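Local atomic coordinates of uncharacterized protein ATU1752 (Agrobacterium tumefaciens, PDB entry 3FHM), a protein that is of unknown function but binds the nucleotides AMP and NADH through a pair of CBS domains, and may act as a nucleotide-responsive module. Residues R35-D43 with H56-T64. Sequence-based numbering, arbitrary orientation.
Sequences RDVVTVGPD and HKIGAVVVT. With NAI (1,4-dihydronicotinamide adenine dinucleotide), chain F.
Thr-39 and Val-40 run parallel to Val-62 and Val-63, and the backbone bonds climb as a ladder: a weak one from Val-62 N to Val-38 O, then Val-40 N to Val-62 O at 3.2 Å, then Thr-64 N to Val-40 O. The connection between the strands passes through helix 46-56, making a beta-alpha-beta unit of the first CBS domain. On the face turned to this helix, Val-40 CG2 meets Val-61 CG2 at 3.7 Å, the two side chains crossing at about a right angle. Beyond them Pro-42 lies against CG1 of Val-63. On the other face Thr-39 CG2 touches Thr-64 CG2, and Val-37 CG1 reaches Val-62 CG2.

Val-38 splits its two methyls between different partners. With CG1 anti to the backbone N (chi1 -154°), that methyl sits over the His-56 ring, 3.8 Å from the centroid and 8° off the normal, a CH-pi contact. CG2 packs on Ile-58 CD1, while Ile-58 CG2 approaches the ribose oxygen O4B of NADH.

Where the strands separate, the adenine enters. Val-38 N donates to N1A (2.6 Å, 174°) and Val-38 O accepts from N6A (3.0 Å), so one residue reads both atoms of the base edge; Ala-60 O adds a weak bond from N6A. Gly-59 N donates to phosphate oxygen O2A at 2.7 Å. Because Val-38 O receives both N6A and, weakly, Val-62 N, the base continues the strand-to-strand bonding, and its paired donor and acceptor are consistent with selection for adenine.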
loop_
_atom_site.group_PDB
_atom_site.type_symbol
_atom_site.label_atom_id
_atom_site.label_comp_id
_atom_site.label_asym_id
_atom_site.label_seq_id
_atom_site.Cartn_x
_atom_site.Cartn_y
_atom_site.Cartn_z
ATOM N N ARG A 35 -12.800 15.295 -3.219
ATOM C CA ARG A 35 -12.452 15.266 -4.658
ATOM C C ARG A 35 -11.021 15.680 -5.021
ATOM O O ARG A 35 -10.620 15.585 -6.177
ATOM C CB ARG A 35 -13.520 15.959 -5.532
ATOM C CG ARG A 35 -14.206 14.937 -6.461
ATOM C CD ARG A 35 -15.531 15.401 -7.049
ATOM N NE ARG A 35 -16.507 15.408 -5.971
ATOM C CZ ARG A 35 -17.544 14.582 -5.880
ATOM N NH1 ARG A 35 -17.798 13.690 -6.821
ATOM N NH2 ARG A 35 -18.343 14.657 -4.834
ATOM N N ASP A 36 -10.248 16.100 -4.028
ATOM C CA ASP A 36 -8.905 16.600 -4.284
ATOM C C ASP A 36 -7.870 15.559 -4.661
ATOM O O ASP A 36 -7.985 14.411 -4.249
ATOM C CB ASP A 36 -8.415 17.476 -3.156
ATOM C CG ASP A 36 -8.530 18.979 -3.525
ATOM O OD1 ASP A 36 -9.384 19.681 -2.905
ATOM O OD2 ASP A 36 -7.803 19.451 -4.467
ATOM N N VAL A 37 -6.906 15.927 -5.505
ATOM C CA VAL A 37 -5.762 15.030 -5.763
ATOM C C VAL A 37 -4.407 15.681 -5.501
ATOM O O VAL A 37 -4.138 16.763 -6.039
ATOM C CB VAL A 37 -5.698 14.479 -7.199
ATOM C CG1 VAL A 37 -4.877 13.201 -7.208
ATOM C CG2 VAL A 37 -7.085 14.219 -7.764
ATOM N N VAL A 38 -3.552 15.022 -4.703
ATOM C CA VAL A 38 -2.192 15.503 -4.542
ATOM C C VAL A 38 -1.277 15.095 -5.691
ATOM O O VAL A 38 -1.239 13.933 -6.117
ATOM C CB VAL A 38 -1.532 15.119 -3.225
ATOM C CG1 VAL A 38 -0.443 16.153 -2.885
ATOM C CG2 VAL A 38 -2.565 15.097 -2.095
ATOM N N THR A 39 -0.547 16.091 -6.183
ATOM C CA THR A 39 0.299 15.919 -7.320
ATOM C C THR A 39 1.712 16.486 -7.080
ATOM O O THR A 39 1.921 17.412 -6.295
ATOM C CB THR A 39 -0.312 16.612 -8.516
ATOM O OG1 THR A 39 -0.455 17.993 -8.215
ATOM C CG2 THR A 39 -1.683 16.080 -8.779
ATOM N N VAL A 40 2.681 15.882 -7.779
ATOM C CA VAL A 40 4.029 16.431 -8.044
ATOM C C VAL A 40 4.317 16.607 -9.579
ATOM O O VAL A 40 3.759 15.873 -10.390
ATOM C CB VAL A 40 5.074 15.477 -7.398
ATOM C CG1 VAL A 40 4.937 15.502 -5.829
ATOM C CG2 VAL A 40 4.959 14.001 -7.982
ATOM N N GLY A 41 5.157 17.589 -9.944
ATOM C CA GLY A 41 5.724 17.729 -11.318
ATOM C C GLY A 41 6.837 16.712 -11.657
ATOM O O GLY A 41 7.364 16.054 -10.765
ATOM N N PRO A 42 7.237 16.598 -12.943
ATOM C CA PRO A 42 8.057 15.441 -13.378
ATOM C C PRO A 42 9.527 15.530 -13.037
ATOM O O PRO A 42 10.241 14.518 -13.172
ATOM C CB PRO A 42 7.920 15.428 -14.917
ATOM C CG PRO A 42 7.233 16.734 -15.310
ATOM C CD PRO A 42 6.994 17.559 -14.044
ATOM N N ASP A 43 9.976 16.730 -12.636
ATOM C CA ASP A 43 11.398 17.012 -12.470
ATOM C C ASP A 43 11.861 16.999 -11.024
ATOM O O ASP A 43 13.072 16.904 -10.763
ATOM C CB ASP A 43 11.733 18.277 -13.208
ATOM C CG ASP A 43 11.610 18.098 -14.737
ATOM O OD1 ASP A 43 11.365 16.953 -15.212
ATOM O OD2 ASP A 43 11.769 19.106 -15.459
ATOM N N HIS A 56 1.730 14.398 3.432
ATOM C CA HIS A 56 0.286 14.276 3.177
ATOM C C HIS A 56 -0.329 12.949 3.705
ATOM O O HIS A 56 -1.546 12.755 3.574
ATOM C CB HIS A 56 -0.050 14.458 1.681
ATOM C CG HIS A 56 0.144 15.858 1.160
ATOM N ND1 HIS A 56 -0.875 16.784 1.114
ATOM C CD2 HIS A 56 1.233 16.478 0.641
ATOM C CE1 HIS A 56 -0.418 17.921 0.623
ATOM N NE2 HIS A 56 0.855 17.761 0.324
ATOM N N LYS A 57 0.504 12.063 4.302
ATOM C CA LYS A 57 0.101 10.726 4.750
ATOM C C LYS A 57 -0.594 9.937 3.657
ATOM O O LYS A 57 -1.603 9.322 3.914
ATOM C CB LYS A 57 -0.867 10.829 5.928
ATOM C CG LYS A 57 -0.244 10.872 7.251
ATOM C CD LYS A 57 -1.326 11.012 8.282
ATOM C CE LYS A 57 -0.675 11.215 9.656
ATOM N NZ LYS A 57 -0.122 9.918 10.256
ATOM N N ILE A 58 -0.098 9.953 2.437
ATOM C CA ILE A 58 -0.690 9.114 1.389
ATOM C C ILE A 58 0.298 8.123 0.749
ATOM O O ILE A 58 1.448 8.220 0.979
ATOM C CB ILE A 58 -1.432 9.993 0.357
ATOM C CG1 ILE A 58 -0.449 10.893 -0.429
ATOM C CG2 ILE A 58 -2.448 10.775 1.069
ATOM C CD1 ILE A 58 -1.025 12.264 -0.872
ATOM N N GLY A 59 -0.167 7.154 -0.007
ATOM C CA GLY A 59 0.719 6.194 -0.626
ATOM C C GLY A 59 1.060 6.446 -2.094
ATOM O O GLY A 59 1.860 5.701 -2.673
ATOM N N ALA A 60 0.480 7.491 -2.690
ATOM C CA ALA A 60 0.505 7.720 -4.089
ATOM C C ALA A 60 0.521 9.216 -4.394
ATOM O O ALA A 60 -0.007 10.039 -3.631
ATOM C CB ALA A 60 -0.699 7.138 -4.685
ATOM N N VAL A 61 1.163 9.573 -5.505
ATOM C CA VAL A 61 1.089 10.914 -6.051
ATOM C C VAL A 61 1.024 10.817 -7.569
ATOM O O VAL A 61 1.678 9.949 -8.184
ATOM C CB VAL A 61 2.199 11.941 -5.559
ATOM C CG1 VAL A 61 1.883 12.486 -4.123
ATOM C CG2 VAL A 61 3.561 11.432 -5.658
ATOM N N VAL A 62 0.197 11.665 -8.170
ATOM C CA VAL A 62 0.020 11.663 -9.619
ATOM C C VAL A 62 1.001 12.683 -10.214
ATOM O O VAL A 62 1.089 13.836 -9.719
ATOM C CB VAL A 62 -1.468 12.008 -10.030
ATOM C CG1 VAL A 62 -1.692 11.916 -11.496
ATOM C CG2 VAL A 62 -2.425 11.083 -9.334
ATOM N N VAL A 63 1.732 12.242 -11.243
ATOM C CA VAL A 63 2.681 13.091 -11.964
ATOM C C VAL A 63 2.019 13.859 -13.111
ATOM O O VAL A 63 1.638 13.266 -14.135
ATOM C CB VAL A 63 3.913 12.322 -12.585
ATOM C CG1 VAL A 63 5.059 13.276 -12.869
ATOM C CG2 VAL A 63 4.386 11.236 -11.681
ATOM N N THR A 64 1.946 15.184 -12.958
ATOM C CA THR A 64 1.352 16.104 -13.929
ATOM C C THR A 64 2.399 17.101 -14.490
ATOM O O THR A 64 3.327 17.480 -13.777
ATOM C CB THR A 64 0.194 16.967 -13.276
ATOM O OG1 THR A 64 0.742 17.983 -12.429
ATOM C CG2 THR A 64 -0.759 16.138 -12.481
HETATM P PA NAI F . -3.191 5.524 1.022
HETATM O O1A NAI F . -2.587 5.571 2.368
HETATM O O2A NAI F . -2.423 5.774 -0.265
HETATM O O5B NAI F . -4.370 6.577 0.946
HETATM C C5B NAI F . -4.961 7.141 2.146
HETATM C C4B NAI F . -6.062 8.081 1.738
HETATM O O4B NAI F . -5.558 9.139 0.932
HETATM C C3B NAI F . -6.986 7.309 0.853
HETATM O O3B NAI F . -8.291 7.748 1.281
HETATM C C2B NAI F . -6.737 7.797 -0.532
HETATM O O2B NAI F . -7.996 8.111 -1.025
HETATM C C1B NAI F . -6.136 9.142 -0.343
HETATM N N9A NAI F . -5.133 9.463 -1.380
HETATM C C8A NAI F . -4.171 8.648 -1.849
HETATM N N7A NAI F . -3.461 9.289 -2.809
HETATM C C5A NAI F . -3.947 10.521 -2.938
HETATM C C6A NAI F . -3.629 11.703 -3.750
HETATM N N6A NAI F . -2.605 11.656 -4.636
HETATM N N1A NAI F . -4.374 12.826 -3.602
HETATM C C2A NAI F . -5.385 12.856 -2.722
HETATM N N3A NAI F . -5.687 11.809 -1.942
HETATM C C4A NAI F . -5.033 10.634 -2.005
HETATM O O3 NAI F . -4.067 4.230 0.650
HETATM P PN NAI F . -4.500 2.878 1.454
HETATM O O1N NAI F . -3.713 1.617 1.242
HETATM O O2N NAI F . -5.906 2.824 0.972
HETATM O O5D NAI F . -4.401 3.263 3.016
HETATM C C5D NAI F . -3.335 2.970 3.930
HETATM C C4D NAI F . -3.990 2.484 5.217
HETATM O O4D NAI F . -4.947 3.470 5.666
HETATM C C3D NAI F . -4.781 1.166 4.956
HETATM O O3D NAI F . -4.596 0.213 6.011
HETATM C C2D NAI F . -6.263 1.526 4.960
HETATM O O2D NAI F . -7.115 0.450 5.410
HETATM C C1D NAI F . -6.230 2.804 5.826
HETATM N N1N NAI F . -7.239 3.716 5.388
HETATM C C2N NAI F . -8.093 4.153 6.335
HETATM C C3N NAI F . -9.136 5.040 5.995
HETATM C C7N NAI F . -10.037 5.532 7.113
HETATM O O7N NAI F . -10.945 6.349 6.875
HETATM N N7N NAI F . -9.770 5.097 8.352
HETATM C C4N NAI F . -9.289 5.471 4.657
HETATM C C5N NAI F . -8.394 4.974 3.681
HETATM C C6N NAI F . -7.342 4.080 4.066
#